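Local coordinates for fibrinogen binding protein (Staphylococcus aureus subsp. aureus Mu50, PDB 3DOA) that probably binds fibrinogen and belongs to the NFACT family, whose better-known bacterial members act in ribosome-associated quality control, at residues L58-T62 and N270-D274; N134-E139 and V154-Y160; I190-L194 and T206-V210; L18-H24 and M36-Q40; I93-R97 and E199-P203. One frame throughout, in Å; residues are numbered along the deposited sequence.

Contact 1 (L58-T62 and N270-D274)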
# COMPACT_ATOMS: atom_id res chain seq x y z
N LEU A 58 5.25 -2.77 0.10
CA LEU A 58 4.86 -4.08 0.60
C LEU A 58 4.81 -5.09 -0.55
O LEU A 58 4.10 -4.89 -1.54
CB LEU A 58 3.48 -3.99 1.29
CG LEU A 58 2.75 -5.33 1.55
CD1 LEU A 58 3.41 -6.12 2.74
CD2 LEU A 58 1.28 -5.03 1.79
N GLN A 59 5.54 -6.18 -0.43
CA GLN A 59 5.56 -7.07 -1.55
C GLN A 59 5.99 -8.44 -1.04
O GLN A 59 6.48 -8.54 0.08
CB GLN A 59 6.56 -6.48 -2.56
CG GLN A 59 7.93 -7.16 -2.59
CD GLN A 59 9.02 -6.38 -3.28
OE1 GLN A 59 9.26 -5.21 -2.98
NE2 GLN A 59 9.75 -7.05 -4.13
N LEU A 60 5.79 -9.48 -1.83
CA LEU A 60 6.54 -10.71 -1.66
C LEU A 60 7.81 -10.59 -2.47
O LEU A 60 7.77 -10.01 -3.51
CB LEU A 60 5.75 -11.90 -2.19
CG LEU A 60 4.67 -12.50 -1.29
CD1 LEU A 60 4.00 -11.40 -0.47
CD2 LEU A 60 3.69 -13.24 -2.16
N THR A 61 8.90 -11.21 -2.06
CA THR A 61 10.10 -11.11 -2.84
C THR A 61 10.91 -12.37 -2.86
O THR A 61 10.52 -13.36 -2.29
CB THR A 61 11.00 -10.04 -2.30
OG1 THR A 61 12.20 -10.02 -3.06
CG2 THR A 61 11.33 -10.34 -0.89
N THR A 62 12.05 -12.31 -3.52
CA THR A 62 13.00 -13.40 -3.57
C THR A 62 14.35 -12.88 -3.16
O THR A 62 14.78 -11.85 -3.62
CB THR A 62 13.08 -13.95 -4.93
OG1 THR A 62 11.79 -14.43 -5.30
CG2 THR A 62 14.03 -15.09 -4.91
N ASN A 270 4.93 -8.54 -7.71
CA ASN A 270 5.98 -8.84 -6.78
C ASN A 270 7.23 -8.94 -7.57
O ASN A 270 8.25 -8.38 -7.22
CB ASN A 270 5.66 -10.10 -6.04
CG ASN A 270 4.49 -9.91 -5.11
OD1 ASN A 270 4.35 -8.88 -4.47
ND2 ASN A 270 3.62 -10.88 -5.05
N ASP A 271 7.11 -9.62 -8.70
CA ASP A 271 8.15 -9.59 -9.71
C ASP A 271 8.49 -8.15 -10.11
O ASP A 271 9.66 -7.76 -10.14
CB ASP A 271 7.63 -10.34 -10.93
CG ASP A 271 7.60 -11.83 -10.75
OD1 ASP A 271 8.18 -12.29 -9.77
OD2 ASP A 271 7.02 -12.57 -11.57
N LEU A 272 7.46 -7.37 -10.45
CA LEU A 272 7.66 -6.00 -10.92
C LEU A 272 8.54 -5.27 -9.92
O LEU A 272 9.57 -4.73 -10.26
CB LEU A 272 6.32 -5.31 -11.10
CG LEU A 272 6.28 -3.79 -11.37
CD1 LEU A 272 7.06 -3.54 -12.65
CD2 LEU A 272 4.83 -3.23 -11.42
N LEU A 273 8.14 -5.30 -8.65
CA LEU A 273 8.91 -4.66 -7.59
C LEU A 273 10.31 -5.29 -7.40
O LEU A 273 11.31 -4.57 -7.30
CB LEU A 273 8.11 -4.67 -6.28
CG LEU A 273 7.08 -3.58 -5.95
CD1 LEU A 273 6.79 -2.66 -7.11
CD2 LEU A 273 5.77 -4.22 -5.43
N ASP A 274 10.40 -6.62 -7.36
CA ASP A 274 11.71 -7.27 -7.20
C ASP A 274 12.74 -6.60 -8.13
O ASP A 274 13.85 -6.25 -7.72
CB ASP A 274 11.63 -8.80 -7.50
CG ASP A 274 11.50 -9.69 -6.23
OD1 ASP A 274 11.65 -9.17 -5.10
OD2 ASP A 274 11.28 -10.93 -6.36

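Contact 2 (N134-E139 and V154-Y160)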
# COMPACT_ATOMS: atom_id res chain seq x y z
N ASN A 134 -7.42 -4.20 20.96
CA ASN A 134 -7.96 -2.86 21.29
C ASN A 134 -7.22 -1.62 20.71
O ASN A 134 -7.48 -0.50 21.14
CB ASN A 134 -8.09 -2.77 22.78
CG ASN A 134 -8.87 -3.95 23.36
OD1 ASN A 134 -9.84 -4.43 22.75
ND2 ASN A 134 -8.44 -4.44 24.54
N ARG A 135 -6.32 -1.85 19.72
CA ARG A 135 -5.45 -0.82 19.15
C ARG A 135 -4.43 -0.16 20.11
O ARG A 135 -3.97 0.94 19.85
CB ARG A 135 -6.31 0.30 18.53
CG ARG A 135 -7.64 -0.11 17.80
CD ARG A 135 -7.48 -0.91 16.50
NE ARG A 135 -7.13 -0.05 15.37
CZ ARG A 135 -6.61 -0.46 14.21
NH1 ARG A 135 -6.36 -1.74 13.98
NH2 ARG A 135 -6.30 0.43 13.29
N LYS A 136 -4.11 -0.78 21.25
CA LYS A 136 -3.05 -0.27 22.13
C LYS A 136 -1.79 -0.56 21.29
O LYS A 136 -1.64 -1.67 20.76
CB LYS A 136 -3.03 -1.01 23.49
CG LYS A 136 -2.55 -0.26 24.85
CD LYS A 136 -2.19 -1.29 26.08
CE LYS A 136 -1.75 -0.62 27.48
NZ LYS A 136 -0.57 -1.19 28.36
N ILE A 137 -0.93 0.43 21.11
CA ILE A 137 0.29 0.23 20.30
C ILE A 137 1.23 -0.61 21.11
O ILE A 137 1.59 -0.20 22.18
CB ILE A 137 1.09 1.53 20.07
CG1 ILE A 137 0.35 2.51 19.16
CG2 ILE A 137 2.53 1.19 19.51
CD1 ILE A 137 0.97 3.88 19.26
N ILE A 138 1.65 -1.76 20.63
CA ILE A 138 2.68 -2.52 21.34
C ILE A 138 4.05 -1.95 21.02
O ILE A 138 4.82 -1.67 21.92
CB ILE A 138 2.61 -4.03 20.98
CG1 ILE A 138 1.31 -4.60 21.58
CG2 ILE A 138 3.89 -4.77 21.41
CD1 ILE A 138 0.76 -5.68 20.85
N GLU A 139 4.34 -1.74 19.73
CA GLU A 139 5.67 -1.15 19.31
C GLU A 139 5.55 -0.52 17.94
O GLU A 139 4.62 -0.83 17.18
CB GLU A 139 6.81 -2.20 19.35
CG GLU A 139 8.28 -1.74 19.33
CD GLU A 139 8.61 -0.47 20.11
OE1 GLU A 139 8.00 0.59 19.86
OE2 GLU A 139 9.55 -0.51 20.94
N VAL A 154 3.08 7.94 18.78
CA VAL A 154 3.27 6.57 18.33
C VAL A 154 4.36 6.04 19.21
O VAL A 154 5.54 5.97 18.82
CB VAL A 154 3.50 6.44 16.80
CG1 VAL A 154 3.92 4.97 16.41
CG2 VAL A 154 2.20 6.89 16.05
N MET A 155 3.94 5.76 20.45
CA MET A 155 4.78 5.08 21.44
C MET A 155 3.94 3.91 22.02
O MET A 155 2.69 3.93 21.89
CB MET A 155 5.26 6.07 22.50
CG MET A 155 5.93 7.32 21.94
SD MET A 155 6.85 8.28 23.16
CE MET A 155 8.48 7.63 22.79
N PRO A 156 4.62 2.88 22.59
CA PRO A 156 4.00 1.66 23.13
C PRO A 156 2.92 1.85 24.22
O PRO A 156 2.08 0.95 24.48
CB PRO A 156 5.21 0.90 23.73
CG PRO A 156 6.31 1.31 22.93
CD PRO A 156 6.07 2.81 22.78
N GLY A 157 2.87 2.97 24.88
CA GLY A 157 1.62 3.14 25.61
C GLY A 157 0.26 3.16 24.87
O GLY A 157 -0.76 2.77 25.41
N PHE A 158 0.22 3.65 23.65
CA PHE A 158 -0.86 4.54 23.28
C PHE A 158 -1.75 3.93 22.29
O PHE A 158 -1.38 2.95 21.67
CB PHE A 158 -0.26 5.77 22.65
CG PHE A 158 0.48 6.59 23.60
CD1 PHE A 158 -0.04 7.79 24.04
CD2 PHE A 158 1.70 6.15 24.11
CE1 PHE A 158 0.65 8.57 25.01
CE2 PHE A 158 2.39 6.93 25.05
CZ PHE A 158 1.86 8.13 25.50
N ASN A 159 -2.89 4.55 22.07
CA ASN A 159 -3.81 4.05 21.04
C ASN A 159 -3.45 4.49 19.66
O ASN A 159 -3.33 5.66 19.44
CB ASN A 159 -5.24 4.52 21.31
CG ASN A 159 -5.77 3.99 22.63
OD1 ASN A 159 -5.48 2.83 23.04
ND2 ASN A 159 -6.54 4.83 23.32
N TYR A 160 -3.33 3.58 18.73
CA TYR A 160 -3.14 3.98 17.33
C TYR A 160 -4.29 4.78 16.79
O TYR A 160 -5.44 4.35 16.84
CB TYR A 160 -3.00 2.79 16.43
CG TYR A 160 -2.91 3.08 14.93
CD1 TYR A 160 -1.68 3.08 14.27
CD2 TYR A 160 -4.03 3.24 14.14
CE1 TYR A 160 -1.57 3.28 12.92
CE2 TYR A 160 -3.93 3.44 12.77
CZ TYR A 160 -2.69 3.46 12.16
OH TYR A 160 -2.58 3.62 10.81

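Contact 3 (I190-L194 and T206-V210)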
# COMPACT_ATOMS: atom_id res chain seq x y z
N ILE A 190 -6.96 20.03 -13.51
CA ILE A 190 -7.81 18.93 -13.14
C ILE A 190 -7.07 17.78 -12.41
O ILE A 190 -7.50 17.36 -11.35
CB ILE A 190 -8.61 18.42 -14.34
CG1 ILE A 190 -9.50 19.54 -14.95
CG2 ILE A 190 -9.45 17.20 -13.97
CD1 ILE A 190 -10.06 20.58 -14.02
N ALA A 191 -5.94 17.29 -12.90
CA ALA A 191 -5.24 16.26 -12.15
C ALA A 191 -4.95 16.68 -10.72
O ALA A 191 -5.21 15.91 -9.80
CB ALA A 191 -3.99 15.85 -12.83
N LYS A 192 -4.45 17.89 -10.51
CA LYS A 192 -4.15 18.38 -9.13
C LYS A 192 -5.37 18.43 -8.17
O LYS A 192 -5.26 18.24 -6.98
CB LYS A 192 -3.53 19.77 -9.21
CG LYS A 192 -2.92 20.31 -7.93
CD LYS A 192 -2.59 21.86 -8.11
CE LYS A 192 -1.91 22.53 -6.83
NZ LYS A 192 -1.22 23.83 -7.21
N GLN A 193 -6.52 18.71 -8.74
CA GLN A 193 -7.78 18.78 -8.03
C GLN A 193 -8.19 17.37 -7.68
O GLN A 193 -8.72 17.12 -6.61
CB GLN A 193 -8.85 19.41 -8.94
CG GLN A 193 -8.61 20.90 -9.23
CD GLN A 193 -9.86 21.63 -9.70
OE1 GLN A 193 -9.85 22.36 -10.70
NE2 GLN A 193 -10.95 21.43 -9.00
N LEU A 194 -7.99 16.45 -8.60
CA LEU A 194 -8.37 15.10 -8.32
C LEU A 194 -7.44 14.58 -7.24
O LEU A 194 -7.87 13.90 -6.32
CB LEU A 194 -8.26 14.25 -9.56
CG LEU A 194 -9.22 14.46 -10.73
CD1 LEU A 194 -8.78 13.56 -11.85
CD2 LEU A 194 -10.65 14.17 -10.32
N THR A 206 -4.02 10.42 -11.60
CA THR A 206 -4.73 11.65 -11.94
C THR A 206 -4.40 12.06 -13.38
O THR A 206 -5.32 12.36 -14.17
CB THR A 206 -4.46 12.82 -10.96
OG1 THR A 206 -3.08 12.92 -10.67
CG2 THR A 206 -5.18 12.60 -9.67
N ASN A 207 -3.12 12.02 -13.73
CA ASN A 207 -2.74 12.37 -15.11
C ASN A 207 -3.34 11.39 -16.10
O ASN A 207 -3.93 11.77 -17.09
CB ASN A 207 -1.23 12.59 -15.27
CG ASN A 207 -0.74 13.90 -14.54
OD1 ASN A 207 0.43 14.05 -14.22
ND2 ASN A 207 -1.65 14.82 -14.26
N GLU A 208 -3.29 10.12 -15.77
CA GLU A 208 -3.98 9.15 -16.62
C GLU A 208 -5.49 9.44 -16.92
O GLU A 208 -5.93 9.25 -18.04
CB GLU A 208 -3.83 7.75 -16.05
CG GLU A 208 -4.36 6.70 -17.01
CD GLU A 208 -3.51 6.56 -18.24
OE1 GLU A 208 -2.38 7.12 -18.29
OE2 GLU A 208 -3.96 5.85 -19.17
N ILE A 209 -6.25 9.85 -15.91
CA ILE A 209 -7.69 10.02 -16.06
C ILE A 209 -7.96 11.18 -17.01
O ILE A 209 -8.77 11.05 -17.96
CB ILE A 209 -8.39 10.36 -14.68
CG1 ILE A 209 -8.25 9.19 -13.69
CG2 ILE A 209 -9.92 10.79 -14.86
CD1 ILE A 209 -8.18 9.60 -12.19
N VAL A 210 -7.33 12.31 -16.66
CA VAL A 210 -7.31 13.56 -17.45
C VAL A 210 -6.95 13.33 -18.93
O VAL A 210 -7.59 13.92 -19.81
CB VAL A 210 -6.30 14.54 -16.83
CG1 VAL A 210 -5.60 15.29 -17.89
CG2 VAL A 210 -6.98 15.43 -15.78

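Contact 4 (L18-H24 and M36-Q40)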
# COMPACT_ATOMS: atom_id res chain seq x y z
N LEU A 18 -2.19 -15.76 1.24
CA LEU A 18 -1.52 -15.96 2.51
C LEU A 18 -2.48 -16.04 3.75
O LEU A 18 -2.07 -16.49 4.82
CB LEU A 18 -0.47 -14.84 2.74
CG LEU A 18 0.70 -14.64 1.77
CD1 LEU A 18 1.44 -13.32 2.03
CD2 LEU A 18 1.65 -15.79 1.86
N THR A 19 -3.73 -15.60 3.66
CA THR A 19 -4.64 -15.79 4.83
C THR A 19 -4.72 -17.26 5.31
O THR A 19 -4.82 -18.13 4.48
CB THR A 19 -6.04 -15.34 4.47
OG1 THR A 19 -5.93 -14.27 3.58
CG2 THR A 19 -6.75 -14.83 5.63
N THR A 20 -4.64 -17.54 6.62
CA THR A 20 -4.49 -18.92 7.14
C THR A 20 -3.08 -19.35 7.38
O THR A 20 -2.85 -20.29 8.11
CB THR A 20 -5.06 -19.92 6.19
OG1 THR A 20 -6.43 -19.63 6.15
CG2 THR A 20 -4.83 -21.40 6.61
N GLY A 21 -2.12 -18.68 6.74
CA GLY A 21 -0.74 -19.08 6.84
C GLY A 21 -0.29 -18.73 8.23
O GLY A 21 -0.90 -17.90 8.94
N ARG A 22 0.82 -19.37 8.60
CA ARG A 22 1.49 -19.22 9.85
C ARG A 22 2.74 -18.36 9.70
O ARG A 22 3.54 -18.55 8.79
CB ARG A 22 1.91 -20.60 10.33
CG ARG A 22 2.46 -20.64 11.77
CD ARG A 22 2.69 -22.03 12.29
NE ARG A 22 1.57 -22.99 12.09
CZ ARG A 22 0.45 -23.13 12.84
NH1 ARG A 22 0.17 -22.33 13.87
NH2 ARG A 22 -0.44 -24.09 12.53
N VAL A 23 2.94 -17.45 10.65
CA VAL A 23 4.14 -16.65 10.68
C VAL A 23 5.29 -17.50 11.25
O VAL A 23 5.30 -17.96 12.41
CB VAL A 23 3.93 -15.46 11.58
CG1 VAL A 23 5.12 -14.57 11.52
CG2 VAL A 23 2.66 -14.74 11.21
N HIS A 24 6.28 -17.69 10.42
CA HIS A 24 7.25 -18.71 10.62
C HIS A 24 8.59 -18.16 11.00
O HIS A 24 9.44 -18.92 11.48
CB HIS A 24 7.39 -19.47 9.32
CG HIS A 24 8.29 -20.65 9.40
ND1 HIS A 24 9.58 -20.62 8.92
CD2 HIS A 24 8.09 -21.89 9.90
CE1 HIS A 24 10.13 -21.81 9.09
NE2 HIS A 24 9.25 -22.59 9.69
N MET A 36 9.15 -10.90 6.64
CA MET A 36 8.30 -11.72 7.51
C MET A 36 7.99 -12.98 6.72
O MET A 36 7.26 -12.87 5.74
CB MET A 36 7.06 -10.91 7.91
CG MET A 36 5.84 -11.73 8.25
SD MET A 36 4.37 -10.81 8.96
CE MET A 36 5.05 -9.68 10.22
N VAL A 37 8.56 -14.15 7.07
CA VAL A 37 8.20 -15.34 6.27
C VAL A 37 6.93 -16.09 6.75
O VAL A 37 6.79 -16.41 7.90
CB VAL A 37 9.36 -16.27 5.82
CG1 VAL A 37 10.64 -15.87 6.44
CG2 VAL A 37 9.01 -17.72 6.01
N VAL A 38 5.98 -16.25 5.83
CA VAL A 38 4.73 -16.88 6.06
C VAL A 38 4.73 -18.25 5.42
O VAL A 38 5.00 -18.38 4.24
CB VAL A 38 3.63 -16.06 5.46
CG1 VAL A 38 2.27 -16.72 5.77
CG2 VAL A 38 3.73 -14.67 6.02
N ARG A 39 4.41 -19.25 6.21
CA ARG A 39 4.42 -20.64 5.78
C ARG A 39 2.97 -21.07 5.65
O ARG A 39 2.21 -21.01 6.58
CB ARG A 39 5.18 -21.45 6.80
CG ARG A 39 5.57 -22.79 6.34
CD ARG A 39 6.42 -23.58 7.38
NE ARG A 39 6.59 -24.96 6.90
CZ ARG A 39 7.73 -25.46 6.41
NH1 ARG A 39 7.75 -26.74 5.97
NH2 ARG A 39 8.84 -24.71 6.38
N GLN A 40 2.59 -21.41 4.44
CA GLN A 40 1.24 -21.76 4.08
C GLN A 40 1.45 -23.14 3.49
O GLN A 40 2.38 -23.32 2.76
CB GLN A 40 0.71 -20.75 3.06
CG GLN A 40 -0.62 -21.09 2.49
CD GLN A 40 -1.74 -20.86 3.49
OE1 GLN A 40 -2.25 -19.74 3.59
NE2 GLN A 40 -2.13 -21.92 4.25

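Contact 5 (I93-R97 and E199-P203)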
# COMPACT_ATOMS: atom_id res chain seq x y z
N ILE A 93 -6.97 -0.15 4.42
CA ILE A 93 -7.92 0.74 5.09
C ILE A 93 -8.42 1.74 4.08
O ILE A 93 -7.69 2.61 3.63
CB ILE A 93 -7.34 1.42 6.33
CG1 ILE A 93 -6.67 0.36 7.23
CG2 ILE A 93 -8.43 2.06 7.10
CD1 ILE A 93 -7.43 -0.99 7.48
N GLY A 94 -9.67 1.59 3.71
CA GLY A 94 -10.29 2.39 2.67
C GLY A 94 -9.51 2.22 1.38
O GLY A 94 -9.05 1.09 1.04
N ASN A 95 -9.34 3.37 0.72
CA ASN A 95 -8.39 3.48 -0.43
C ASN A 95 -7.03 4.10 -0.06
O ASN A 95 -6.29 4.45 -0.93
CB ASN A 95 -9.05 4.17 -1.66
CG ASN A 95 -8.19 4.09 -2.92
OD1 ASN A 95 -7.72 3.01 -3.34
ND2 ASN A 95 -7.97 5.26 -3.53
N ASP A 96 -6.68 4.12 1.24
CA ASP A 96 -5.47 4.78 1.72
C ASP A 96 -4.30 3.88 1.47
O ASP A 96 -4.48 2.78 1.02
CB ASP A 96 -5.54 5.21 3.18
CG ASP A 96 -4.46 6.25 3.52
OD1 ASP A 96 -3.83 6.76 2.56
OD2 ASP A 96 -4.16 6.57 4.71
N ARG A 97 -3.11 4.41 1.69
CA ARG A 97 -1.85 3.68 1.55
C ARG A 97 -1.40 3.01 2.92
O ARG A 97 -0.30 3.26 3.49
CB ARG A 97 -0.71 4.61 1.06
CG ARG A 97 -0.83 5.31 -0.30
CD ARG A 97 -0.27 6.78 -0.17
NE ARG A 97 0.19 7.27 -1.47
CZ ARG A 97 -0.48 8.08 -2.36
NH1 ARG A 97 -1.69 8.61 -2.08
NH2 ARG A 97 0.10 8.39 -3.54
N GLU A 199 -8.83 10.02 -1.91
CA GLU A 199 -7.95 9.22 -1.01
C GLU A 199 -7.16 8.24 -1.83
O GLU A 199 -7.67 7.52 -2.69
CB GLU A 199 -8.79 8.48 0.09
CG GLU A 199 -8.03 7.46 1.07
CD GLU A 199 -8.96 6.64 2.08
OE1 GLU A 199 -10.15 6.29 1.77
OE2 GLU A 199 -8.43 6.34 3.21
N GLY A 200 -5.88 8.21 -1.58
CA GLY A 200 -5.05 7.26 -2.28
C GLY A 200 -4.71 7.50 -3.74
O GLY A 200 -4.10 6.64 -4.37
N PHE A 201 -5.07 8.66 -4.27
CA PHE A 201 -4.65 9.02 -5.63
C PHE A 201 -3.19 9.47 -5.71
O PHE A 201 -2.59 9.82 -4.71
CB PHE A 201 -5.55 10.11 -6.19
CG PHE A 201 -6.79 9.59 -6.91
CD1 PHE A 201 -7.02 8.21 -7.08
CD2 PHE A 201 -7.68 10.50 -7.48
CE1 PHE A 201 -8.14 7.76 -7.77
CE2 PHE A 201 -8.78 10.05 -8.15
CZ PHE A 201 -9.01 8.67 -8.30
N SER A 202 -2.64 9.39 -6.92
CA SER A 202 -1.29 9.86 -7.27
C SER A 202 -1.35 10.61 -8.60
O SER A 202 -2.28 10.38 -9.44
CB SER A 202 -0.36 8.69 -7.51
OG SER A 202 -0.97 7.80 -8.43
N PRO A 203 -0.34 11.45 -8.83
CA PRO A 203 -0.03 12.04 -10.09
C PRO A 203 -0.26 11.08 -11.26
O PRO A 203 -1.03 11.38 -12.18
CB PRO A 203 1.43 12.36 -9.92
CG PRO A 203 1.51 12.80 -8.57
CD PRO A 203 0.64 11.89 -7.83

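Contact 1 (L58-T62 and N270-D274)
Asn270 reaches out from the last modelled helix to Leu60 on the edge strand, where its OD1 accepts a hydrogen bond from the backbone N of Leu60 at 3.1 Å, fairly straight at 155° about the hydrogen. The donor stands above the amide plane, 76° out of it, and the side chain therefore meets the strand with the flat of its carbonyl. Two residues further along, Thr62 N makes a weak, bent bond to Asp274 OD2 (3.3 Å). Asp274 lies one helical turn after Asn270: Asn270 takes hold of the strand, and Asp274 adds at most a weak tie just past its end.

Packing surrounds these bonds. The side chains of Gln59 and Leu273 run antiparallel past one another, with CB of Gln59 3.7 Å from CD2 of Leu273 and Gln59 OE1 3.5 Å from Leu273 CB; that oxygen is hydrogen-bonded to Arg57 NE. Leu60 lays its CB against Asn270 ND2 at 3.7 Å, while Leu15 and Phe17 also touch its side chain. Met11 of helix 5-15 touches both Asn270 and Leu273.

Strand 58-61 and helix 270-274 cross at 90°, their axes 7.5 Å apart. The contact illustrates how a side-chain acceptor can use a backbone N-H of an outermost strand, here fastening the last modelled helix to the first sheet with one clear bond and a modest apolar patch.

Contact 2 (N134-E139 and V154-Y160)
The side chains of Arg135 and Tyr160 travel together in one direction, their guanidinium and ring planes 78° apart, and meet obliquely with NH2 of Arg135 3.7 Å from CD2 of Tyr160. They mark one end of a single beta bridge, Lys136 with Asn159, by which an otherwise irregular loop is joined just before the start of strand 137-140, an outermost strand of the five-stranded antiparallel sheet. Each polar end has a partner in that sheet: Arg135 NH2 forms a salt bridge with Glu100, and Tyr160 OH is hydrogen-bonded to Glu120. Arg135 gets there by folding its side chain at chi2 and chi3 (-67° and -79°), which brings the guanidinium alongside the tyrosine.

In the bridge, Tyr160 N gives a hydrogen bond of 2.9 Å to Arg135 O, and Ile137 N donates to Phe158 O. Beyond it the strand is uneven, for Ile138 and Glu139 both face Leu130 in a classic beta bulge.

Ile137 is the apolar centre. It lies under the returning loop, touching Phe158 CB with CD1 at 4.1 Å, Val154 CG1 with the same methyl at 4.2 Å, and Tyr160 CB with CG1 at 4.3 Å; Ile129 of the next strand backs it. At the far end Glu139 and Pro156 run alongside each other, and Glu139 OE1, hydrogen-bonded to His143 NE2, comes to 3.6 Å from Pro156 CG.

Contact 3 (I190-L194 and T206-V210)
Ala191 and Thr206 sit where the two helices come closest, CB to CB 3.6 Å, and the small alanine is what lets the backbones approach (CA atoms 4.6 Å apart). The methyl CG2 of Thr206 lies against Ala191 O and 3.5 Å from Leu194 CB. Next to this centre Ile190 and Val210 meet methyl to methyl, CG2 to CG2 at 3.5 Å, their side chains set at a slant. CD1 of Leu194 and CD1 of Ile209 add a looser contact at 4.0 Å.

A second shell fixes the threonine. Its OG1 is held between the backbone N and the carbonyl carbon (chi1 45°), within hydrogen-bonding reach of the carbonyl oxygens of Ser202, its main partner at the capping position of the helix, and of Pro203 in the first turn, which its one proton must share. With the hydroxyl turned back in this way, CG2 is left to face Ala191 and Leu194. Helix 220-232 backs the contact through Leu221, which touches both Ile190 and Ile209, while Ala224 and Val228 also pack on Ile209.

Segments 190-194 and 206-210 run at 130° to each other, 8.6 Å between axes, joined by a short connection, a geometry consistent with the helix-hairpin-helix unit expected in the middle part of NFACT proteins. The backbone bonds of each segment stay within its own helix, and what joins the pair is mainly van der Waals packing of methyl groups.

Contact 4 (L18-H24 and M36-Q40)
This is the open end of the beta hairpin formed by strands 22-30 and 33-40, just where the chain enters the first sheet. Arg22 and Arg39 form a hydrogen-bonded antiparallel pair: Arg22 N reaches Arg39 O at 2.9 Å, and Arg39 N returns to Arg22 O at 2.8 Å, both nearly straight. The next pair, Val23 and Val38, is non-hydrogen-bonded, after which His24 N bonds to Val37 O at 2.9 Å.

Side chains sort onto two faces. With Arg22 and Arg39 lies the imidazole of His24, whose CG is anti to the backbone N (chi1 -175°); this carries the ring along the extended arginine, CD2 of His24 3.5 Å from Arg39 CD, the ring and guanidinium planes 36° apart. Val37 lies beside the histidine. On the face of Val23 and Val38, Val38 CG1 packs 4.0 Å from Gly21 CA and 4.1 Å from Leu18 CD2, while Val23 CG1 is 4.4 Å from Met36 CG. Phe78 and Leu82 of helix 73-82 reach Met36.

Leu18 to Gly21 make a type II turn, closed by Gly21 N to Leu18 O, that leads the chain from helix 5-15 into the strand. Backbone bonds from Thr20 and Gly21 to Ile87, and from Val23 to Gly84 and Gly85, join it to the first strand of the second sheet and the residues just before it. One antiparallel hairpin, with arginines and a histidine on one face and valines packed on the other, thus opens a four-stranded meander.

Contact 5 (I93-R97 and E199-P203)
Two loops meet here near the middle of the chain: the turn between strands 86-92 and 98-106, and the connection between helices 190-197 and 203-210. Arg97 supplies the clearest bond. Its guanidinium grips the carbonyl oxygen of Phe201 end-on, NH1 at 3.0 Å and NH2 at 3.3 Å from Phe201 O, with the oxygen in the guanidinium plane and both nitrogens on the same face of the carbonyl. The arginine side chain bends at chi2 (141°) to get there.

Glu199 stretches out in the other direction over the type II' turn of Ile93 to Asp96, and its OE1 takes a weak bond from Asn95 N at 3.2 Å. Asn95 ND2 also points at Glu199 O, but is modelled too close for that length to be trusted. Asp96 OD2 lies 4.5 Å from the like-charged Glu199 OE2 and also has a long, weak ion pair with Arg98; Asp96 OD1 accepts a hydrogen bond from Arg97 N. Gly200, with CA 3.4 Å from Asn95 O, lets the backbones come together.

Ser202, hydrogen-bonded to Asp4, is the N-cap of helix 203-210, and Phe201 packs on Leu6 and Leu195. The turn between two strands is thus placed against a helix-to-helix connection flanked by helices 5-15, 190-197 and 203-210.

From the N terminus, contact 4 closes first, pairing strands 22-30 and 33-40 of the first sheet before contact 1 opens at strand 57-61. Contact 1 shuts only at the last modelled helix, and contacts 2, 3 and 5 all nest inside its long loop. Contact 5 opens at residue 93 and encloses contact 2, which folds a loop back on the second sheet. Contacts 3 and 5 cross: 93-97 precedes both helices of contact 3 and 199-203 lies between them, making the segments alternate; Phe201 touches Leu194, Thr206 and Ile209. Contacts 1 and 4 meet through Leu60 and Leu18. Contact 5 thus ties the second sheet to the helices, contact 1 the first sheet to the last modelled helix.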